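Local coordinates for virulence factor (Pectobacterium carotovorum, PDB 2W3Y), which acts as an S-palmitoylated virulence factor of a Drosophila pathogen and binds to lipid vesicles, at residues Tyr47-Ala52 against Thr174-Gln179; Pro34-Asp39 against Ser156-Lys161; Val73-Val78 against Asp92-Val97. One frame throughout, in Å; residues are numbered along the deposited sequence.

Contact 1. Residues Tyr47-Ala52 against Thr174-Gln179; sequences YQFNEA and THDLFQ
The ring of Phe49 has the carboxylate of Asp176 at its edge: OD1 lies in the ring plane, 3.4 Å from Phe49 CD2, where the weakly positive ring hydrogens point, and the two planes are 32° apart. Thr174 CB approaches the same ring obliquely, 3.8 Å from Phe49 CE2. Farther along, the Asn50 amide stands almost perpendicular to the Phe178 ring, 84° between planes, while Phe178 CZ touches Phe49 CB. The imidazole of His175 has Tyr47 O near its plane, at the CD2 edge; its nitrogens bond to Ser173 and Tyr187. These groups flank a parallel pairing of strands 40-49 and 166-179 inside the mixed sheet, with Tyr47, Phe49, Thr174 and Asp176 on one face and Gln48 and His175 on the other. His175 N donates to Tyr47 O (2.8 Å), His175 O accepts from Phe49 N, and Phe49 O accepts from Leu177 N (3.2 Å). Past the strand end at Phe49, side chains take over. Asn50 ND2 donates to Leu177 O at 3.3 Å, nearly straight, and also bonds to Val269 O. Gln48, its CG anti to the backbone N (chi1 -177°), runs extended across Leu177 CD1, and its NE2 donates to Asn50 O at 3.0 Å, tying the side chain to the loop that follows the strand. Leu177 CD2 meets Ala52 CB at 3.6 Å. Asp176 OD2 is held by Arg190 and Tyr275.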
# COMPACT_ATOMS: atom_id res chain seq x y z
N TYR A 47 3.57 -6.55 -0.37
CA TYR A 47 4.96 -6.96 -0.18
C TYR A 47 5.06 -7.96 0.94
O TYR A 47 4.65 -7.70 2.07
CB TYR A 47 5.86 -5.77 0.14
CG TYR A 47 5.85 -4.67 -0.89
CD1 TYR A 47 5.79 -4.96 -2.26
CD2 TYR A 47 5.92 -3.32 -0.50
CE1 TYR A 47 5.78 -3.94 -3.22
CE2 TYR A 47 5.92 -2.29 -1.46
CZ TYR A 47 5.85 -2.61 -2.82
OH TYR A 47 5.85 -1.62 -3.78
N GLN A 48 5.63 -9.11 0.63
CA GLN A 48 5.99 -10.05 1.69
C GLN A 48 7.50 -10.11 1.81
O GLN A 48 8.19 -10.32 0.82
CB GLN A 48 5.40 -11.43 1.42
CG GLN A 48 5.73 -12.40 2.56
CD GLN A 48 5.16 -13.78 2.35
OE1 GLN A 48 4.12 -13.96 1.71
NE2 GLN A 48 5.84 -14.78 2.91
N PHE A 49 7.99 -9.91 3.03
CA PHE A 49 9.43 -9.93 3.27
C PHE A 49 9.83 -11.25 3.90
O PHE A 49 9.54 -11.50 5.07
CB PHE A 49 9.86 -8.74 4.15
CG PHE A 49 9.51 -7.41 3.56
CD1 PHE A 49 10.02 -7.03 2.31
CD2 PHE A 49 8.65 -6.55 4.23
CE1 PHE A 49 9.69 -5.78 1.74
CE2 PHE A 49 8.31 -5.31 3.68
CZ PHE A 49 8.83 -4.93 2.44
N ASN A 50 10.46 -12.10 3.08
CA ASN A 50 10.91 -13.45 3.43
C ASN A 50 9.80 -14.49 3.45
O ASN A 50 8.68 -14.19 3.83
CB ASN A 50 11.66 -13.47 4.77
CG ASN A 50 12.89 -12.58 4.76
OD1 ASN A 50 13.66 -12.59 3.81
ND2 ASN A 50 13.09 -11.82 5.84
N GLU A 51 10.13 -15.70 3.01
CA GLU A 51 9.22 -16.84 3.13
C GLU A 51 8.98 -17.12 4.60
O GLU A 51 9.89 -16.98 5.42
CB GLU A 51 9.79 -18.07 2.42
CG GLU A 51 9.77 -18.01 0.88
CD GLU A 51 8.44 -18.49 0.28
OE1 GLU A 51 7.51 -18.86 1.05
OE2 GLU A 51 8.31 -18.48 -0.97
N ALA A 52 7.75 -17.50 4.92
CA ALA A 52 7.35 -17.86 6.27
C ALA A 52 7.86 -19.26 6.63
O ALA A 52 7.94 -20.12 5.75
CB ALA A 52 5.84 -17.81 6.38
N THR A 174 2.29 -4.76 3.90
CA THR A 174 3.55 -5.48 4.07
C THR A 174 3.31 -6.66 5.01
O THR A 174 2.47 -6.60 5.92
CB THR A 174 4.73 -4.62 4.62
OG1 THR A 174 4.56 -4.40 6.02
CG2 THR A 174 4.85 -3.28 3.89
N HIS A 175 4.05 -7.73 4.77
CA HIS A 175 3.89 -8.97 5.50
C HIS A 175 5.30 -9.36 5.94
O HIS A 175 6.09 -9.89 5.15
CB HIS A 175 3.11 -10.00 4.63
CG HIS A 175 1.76 -9.50 4.23
ND1 HIS A 175 0.63 -9.71 5.00
CD2 HIS A 175 1.38 -8.65 3.24
CE1 HIS A 175 -0.39 -9.07 4.46
NE2 HIS A 175 0.04 -8.41 3.40
N ASP A 176 5.63 -8.98 7.18
CA ASP A 176 6.98 -9.08 7.72
C ASP A 176 7.20 -10.40 8.41
O ASP A 176 6.51 -10.72 9.37
CB ASP A 176 7.27 -7.99 8.78
CG ASP A 176 6.94 -6.59 8.32
OD1 ASP A 176 6.84 -6.33 7.10
OD2 ASP A 176 6.77 -5.74 9.21
N LEU A 177 8.21 -11.14 7.94
CA LEU A 177 8.65 -12.38 8.59
C LEU A 177 10.10 -12.22 9.00
O LEU A 177 11.00 -12.52 8.23
CB LEU A 177 8.46 -13.59 7.66
CG LEU A 177 6.95 -13.69 7.58
CD1 LEU A 177 6.36 -13.50 6.18
CD2 LEU A 177 6.39 -14.87 8.38
N PHE A 178 10.30 -11.68 10.20
CA PHE A 178 11.60 -11.31 10.70
C PHE A 178 11.81 -11.95 12.06
O PHE A 178 10.84 -12.29 12.76
CB PHE A 178 11.69 -9.78 10.90
CG PHE A 178 11.64 -8.97 9.62
CD1 PHE A 178 12.47 -9.29 8.53
CD2 PHE A 178 10.80 -7.87 9.52
CE1 PHE A 178 12.44 -8.54 7.35
CE2 PHE A 178 10.77 -7.10 8.34
CZ PHE A 178 11.59 -7.45 7.26
N GLN A 179 13.07 -12.06 12.46
CA GLN A 179 13.45 -12.57 13.78
C GLN A 179 13.33 -11.52 14.89
O GLN A 179 13.84 -10.39 14.73
CB GLN A 179 14.89 -13.06 13.75
CG GLN A 179 15.10 -14.39 13.10
CD GLN A 179 16.58 -14.71 12.97
OE1 GLN A 179 17.23 -15.07 13.95
NE2 GLN A 179 17.11 -14.56 11.76

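Contact 2. Residues Pro34-Asp39 against Ser156-Lys161; sequences PGLSKD and SAEMNK
Glu158 lies against the backbone of Ser37 and Lys38, its CG 3.6 Å from Leu36 CD1 and its CB the same distance from Ser37 O. The chain folds at chi2 (-72°), which lays the carboxylate alongside the peptide: OE1 is 3.2 Å from Lys38 CA, but its approach to Lys38 N has too poor an angle for a hydrogen bond. One water ties the two backbones instead, donating to Lys38 O at 2.6 Å and to Glu158 O at 2.7 Å. The contact brings the short edge strand 36-37, paired antiparallel with strand 40-49, up to the C-terminal end of helix 142-159 at the protein surface. Next outward, Lys161 stretches back from beyond the helix, and its NZ forms a salt bridge with Glu158 OE1 (2.6 Å), meeting it from above the carboxylate plane; Lys161 CD passes 4.1 Å from Lys38 CB. On the other segment an ST turn shapes the chain, Ser37 OG accepting from Asp39 N at 2.8 Å. Asp39 is anchored by Lys86 and Asn85, and the hydroxyl of Tyr166, in strand 166-179, hydrogen-bonds to Ser37 O, and its side chain also touches Leu36 and Glu158.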
# COMPACT_ATOMS: atom_id res chain seq x y z
N PRO A 34 -9.25 4.08 -9.87
CA PRO A 34 -8.41 3.55 -10.96
C PRO A 34 -6.92 3.79 -10.70
O PRO A 34 -6.52 4.88 -10.27
CB PRO A 34 -8.90 4.32 -12.19
CG PRO A 34 -10.33 4.67 -11.83
CD PRO A 34 -10.25 5.04 -10.38
N GLY A 35 -6.11 2.76 -10.97
CA GLY A 35 -4.69 2.79 -10.63
C GLY A 35 -3.90 3.85 -11.37
O GLY A 35 -2.96 4.41 -10.83
N LEU A 36 -4.27 4.11 -12.62
CA LEU A 36 -3.54 5.08 -13.41
C LEU A 36 -4.48 5.99 -14.20
O LEU A 36 -5.33 5.52 -14.95
CB LEU A 36 -2.52 4.38 -14.32
CG LEU A 36 -1.70 5.21 -15.31
CD1 LEU A 36 -0.79 6.18 -14.57
CD2 LEU A 36 -0.90 4.30 -16.23
N SER A 37 -4.29 7.30 -14.05
CA SER A 37 -5.20 8.29 -14.58
C SER A 37 -4.46 9.57 -14.94
O SER A 37 -3.36 9.82 -14.43
CB SER A 37 -6.26 8.61 -13.50
OG SER A 37 -6.87 9.86 -13.75
N LYS A 38 -5.06 10.40 -15.79
CA LYS A 38 -4.47 11.72 -15.99
C LYS A 38 -4.48 12.59 -14.72
O LYS A 38 -3.66 13.49 -14.57
CB LYS A 38 -5.07 12.42 -17.22
CG LYS A 38 -6.56 12.65 -17.18
CD LYS A 38 -7.03 13.32 -18.50
CE LYS A 38 -6.31 14.64 -18.76
NZ LYS A 38 -6.85 15.34 -19.95
N ASP A 39 -5.39 12.28 -13.79
CA ASP A 39 -5.52 13.02 -12.52
C ASP A 39 -4.66 12.51 -11.36
O ASP A 39 -4.64 13.13 -10.28
CB ASP A 39 -6.99 13.10 -12.10
CG ASP A 39 -7.81 13.96 -13.07
OD1 ASP A 39 -7.23 14.90 -13.66
OD2 ASP A 39 -9.02 13.70 -13.25
N SER A 156 4.68 8.07 -16.70
CA SER A 156 5.37 9.17 -17.37
C SER A 156 4.49 9.84 -18.41
O SER A 156 4.39 11.09 -18.46
CB SER A 156 6.65 8.64 -18.03
OG SER A 156 7.36 9.68 -18.70
N ALA A 157 3.85 9.01 -19.24
CA ALA A 157 2.86 9.47 -20.20
C ALA A 157 1.75 10.31 -19.57
O ALA A 157 1.40 11.39 -20.09
CB ALA A 157 2.27 8.28 -20.96
N GLU A 158 1.19 9.85 -18.45
CA GLU A 158 0.12 10.62 -17.79
C GLU A 158 0.60 11.93 -17.17
O GLU A 158 -0.01 12.97 -17.42
CB GLU A 158 -0.64 9.79 -16.73
CG GLU A 158 -1.38 8.57 -17.26
CD GLU A 158 -2.62 8.89 -18.07
OE1 GLU A 158 -2.92 10.08 -18.31
OE2 GLU A 158 -3.33 7.93 -18.48
N MET A 159 1.67 11.88 -16.39
CA MET A 159 2.19 13.06 -15.67
C MET A 159 2.70 14.18 -16.57
O MET A 159 2.64 15.35 -16.19
CB MET A 159 3.23 12.68 -14.59
CG MET A 159 4.63 12.23 -15.03
SD MET A 159 5.66 11.73 -13.58
CE MET A 159 4.38 11.12 -12.47
N ASN A 160 3.18 13.83 -17.75
CA ASN A 160 3.74 14.81 -18.68
C ASN A 160 2.70 15.51 -19.58
O ASN A 160 3.04 16.31 -20.45
CB ASN A 160 4.85 14.18 -19.52
CG ASN A 160 6.14 13.99 -18.72
OD1 ASN A 160 6.70 12.89 -18.68
ND2 ASN A 160 6.62 15.07 -18.10
N LYS A 161 1.43 15.19 -19.36
CA LYS A 161 0.34 15.77 -20.13
C LYS A 161 0.19 17.26 -19.86
O LYS A 161 -0.10 18.02 -20.79
CB LYS A 161 -0.98 15.04 -19.85
CG LYS A 161 -1.06 13.68 -20.55
CD LYS A 161 -2.38 12.96 -20.29
CE LYS A 161 -2.47 11.71 -21.16
NZ LYS A 161 -3.56 10.78 -20.75
O HOH W 1 -2.05 14.40 -16.45

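Contact 3. Residues Val73-Val78 against Asp92-Val97; sequences VASAAV and DIWKEV
Helices 57-81 and 91-105 follow one another in the chain and pack as a steeply crossed pair, their segment axes 9.5 Å apart and their directions 123° from each other. Val78 meets Trp94 here at about a right angle, valine against indole. Its CG2 sits over one face of the indole in a CH-pi contact, 3.9 Å from the centroid of the five-membered ring and 12° off the normal, and CG1 covers the nitrogen side of the same face, 3.5 Å from Trp94 NE1. With CG1 anti to the backbone N (chi1 166°), both methyls of Val78 are turned onto the ring. The six-membered ring extends past Val78 to Ser75, where Trp94 CH2 comes within 3.6 Å of Ser75 OG, an oblique approach. Val97, three residues after Trp94, sets CG1 against the small side chains of the first helix, 3.9 Å from Ala77 CB and 4.2 Å from Ala74 CB, while CG2 reaches Val78 CG2. Ile93 adds its CG2, 4.1 Å from Val78 CG1. Around this core, Phe14 of helix 9-18 covers Ala77 and Val97, and Leu169 and Ala171 of strand 166-179 touch the indole. The polar atoms look outside the helix pair: Trp94 NE1 bonds to Lys88 O in the connection between the helices, and Ser75 OG to Tyr44 OH and Val33 N. No hydrogen bond or salt bridge joins the two segments, so their association rests on dispersion and on burial of apolar surface, while the bond from NE1 to Lys88 should restrain the rotation of the indole that Val78 covers.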
# COMPACT_ATOMS: atom_id res chain seq x y z
N VAL A 73 -11.42 -2.20 0.14
CA VAL A 73 -12.48 -1.52 0.94
C VAL A 73 -12.19 -0.02 1.12
O VAL A 73 -13.07 0.82 0.88
CB VAL A 73 -12.74 -2.22 2.32
CG1 VAL A 73 -13.56 -1.33 3.28
CG2 VAL A 73 -13.45 -3.52 2.10
N ALA A 74 -10.96 0.33 1.49
CA ALA A 74 -10.59 1.74 1.66
C ALA A 74 -10.71 2.50 0.33
O ALA A 74 -11.30 3.59 0.25
CB ALA A 74 -9.21 1.87 2.26
N SER A 75 -10.17 1.90 -0.73
CA SER A 75 -10.20 2.49 -2.06
C SER A 75 -11.61 2.73 -2.60
O SER A 75 -11.85 3.76 -3.23
CB SER A 75 -9.42 1.63 -3.06
OG SER A 75 -9.40 2.28 -4.31
N ALA A 76 -12.52 1.78 -2.35
CA ALA A 76 -13.92 1.91 -2.78
C ALA A 76 -14.69 3.03 -2.07
O ALA A 76 -15.46 3.76 -2.72
CB ALA A 76 -14.64 0.56 -2.68
N ALA A 77 -14.45 3.19 -0.77
CA ALA A 77 -14.98 4.31 0.03
C ALA A 77 -14.52 5.67 -0.50
O ALA A 77 -15.33 6.59 -0.66
CB ALA A 77 -14.59 4.16 1.50
N VAL A 78 -13.23 5.77 -0.80
CA VAL A 78 -12.63 6.98 -1.38
C VAL A 78 -13.25 7.33 -2.72
O VAL A 78 -13.61 8.48 -2.94
CB VAL A 78 -11.08 6.84 -1.55
CG1 VAL A 78 -10.54 7.96 -2.47
CG2 VAL A 78 -10.39 6.86 -0.20
N ASP A 92 -5.71 13.44 1.57
CA ASP A 92 -6.48 13.75 2.77
C ASP A 92 -7.78 12.94 2.88
O ASP A 92 -8.20 12.61 3.97
CB ASP A 92 -6.72 15.27 2.91
CG ASP A 92 -5.46 16.03 3.38
OD1 ASP A 92 -5.26 17.19 2.94
OD2 ASP A 92 -4.66 15.48 4.20
N ILE A 93 -8.39 12.60 1.75
CA ILE A 93 -9.59 11.73 1.73
C ILE A 93 -9.27 10.27 2.09
O ILE A 93 -10.02 9.62 2.84
CB ILE A 93 -10.35 11.84 0.40
CG1 ILE A 93 -10.84 13.29 0.18
CG2 ILE A 93 -11.50 10.83 0.34
CD1 ILE A 93 -11.34 13.58 -1.22
N TRP A 94 -8.17 9.75 1.54
CA TRP A 94 -7.59 8.46 1.95
C TRP A 94 -7.27 8.41 3.45
O TRP A 94 -7.53 7.41 4.13
CB TRP A 94 -6.32 8.15 1.12
CG TRP A 94 -6.60 7.82 -0.33
CD1 TRP A 94 -6.82 8.71 -1.35
CD2 TRP A 94 -6.68 6.51 -0.92
NE1 TRP A 94 -7.05 8.03 -2.53
CE2 TRP A 94 -6.96 6.68 -2.30
CE3 TRP A 94 -6.55 5.20 -0.42
CZ2 TRP A 94 -7.12 5.60 -3.19
CZ3 TRP A 94 -6.70 4.13 -1.30
CH2 TRP A 94 -6.97 4.34 -2.67
N LYS A 95 -6.69 9.49 3.97
CA LYS A 95 -6.39 9.56 5.40
C LYS A 95 -7.67 9.54 6.28
O LYS A 95 -7.71 8.82 7.29
CB LYS A 95 -5.49 10.76 5.72
CG LYS A 95 -5.04 10.85 7.19
CD LYS A 95 -4.09 12.02 7.41
CE LYS A 95 -4.82 13.36 7.39
NZ LYS A 95 -3.89 14.54 7.56
N GLU A 96 -8.69 10.30 5.89
CA GLU A 96 -9.99 10.32 6.60
C GLU A 96 -10.60 8.91 6.72
O GLU A 96 -11.09 8.52 7.79
CB GLU A 96 -10.96 11.29 5.90
CG GLU A 96 -12.41 11.37 6.48
CD GLU A 96 -12.54 12.27 7.71
OE1 GLU A 96 -11.50 12.73 8.26
OE2 GLU A 96 -13.70 12.54 8.13
N VAL A 97 -10.53 8.15 5.64
CA VAL A 97 -11.13 6.81 5.57
C VAL A 97 -10.30 5.79 6.38
O VAL A 97 -10.87 4.96 7.11
CB VAL A 97 -11.34 6.37 4.09
CG1 VAL A 97 -11.66 4.87 3.97
CG2 VAL A 97 -12.46 7.22 3.40

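Overall arrangement
Contact 1 and contact 2 lie on opposite sides of the chain's centre, their centres 31 Å apart, yet both reach the same mixed sheet: strands 36-37 and 40-49 are neighbours in it, and helix 142-159 leads into strand 166-179. Contact 3 is nested along the chain inside the loops closed by both. It comes within about 6 Å of contact 2 at the nearest atoms, against about 13 Å for contact 1, and touches neither. The bound palmitic acid is nearest to contact 1, about 6 Å from the side chain of Tyr47, then about 10 Å from that of Leu36 in contact 2 and about 13 Å from that of Trp94 in contact 3.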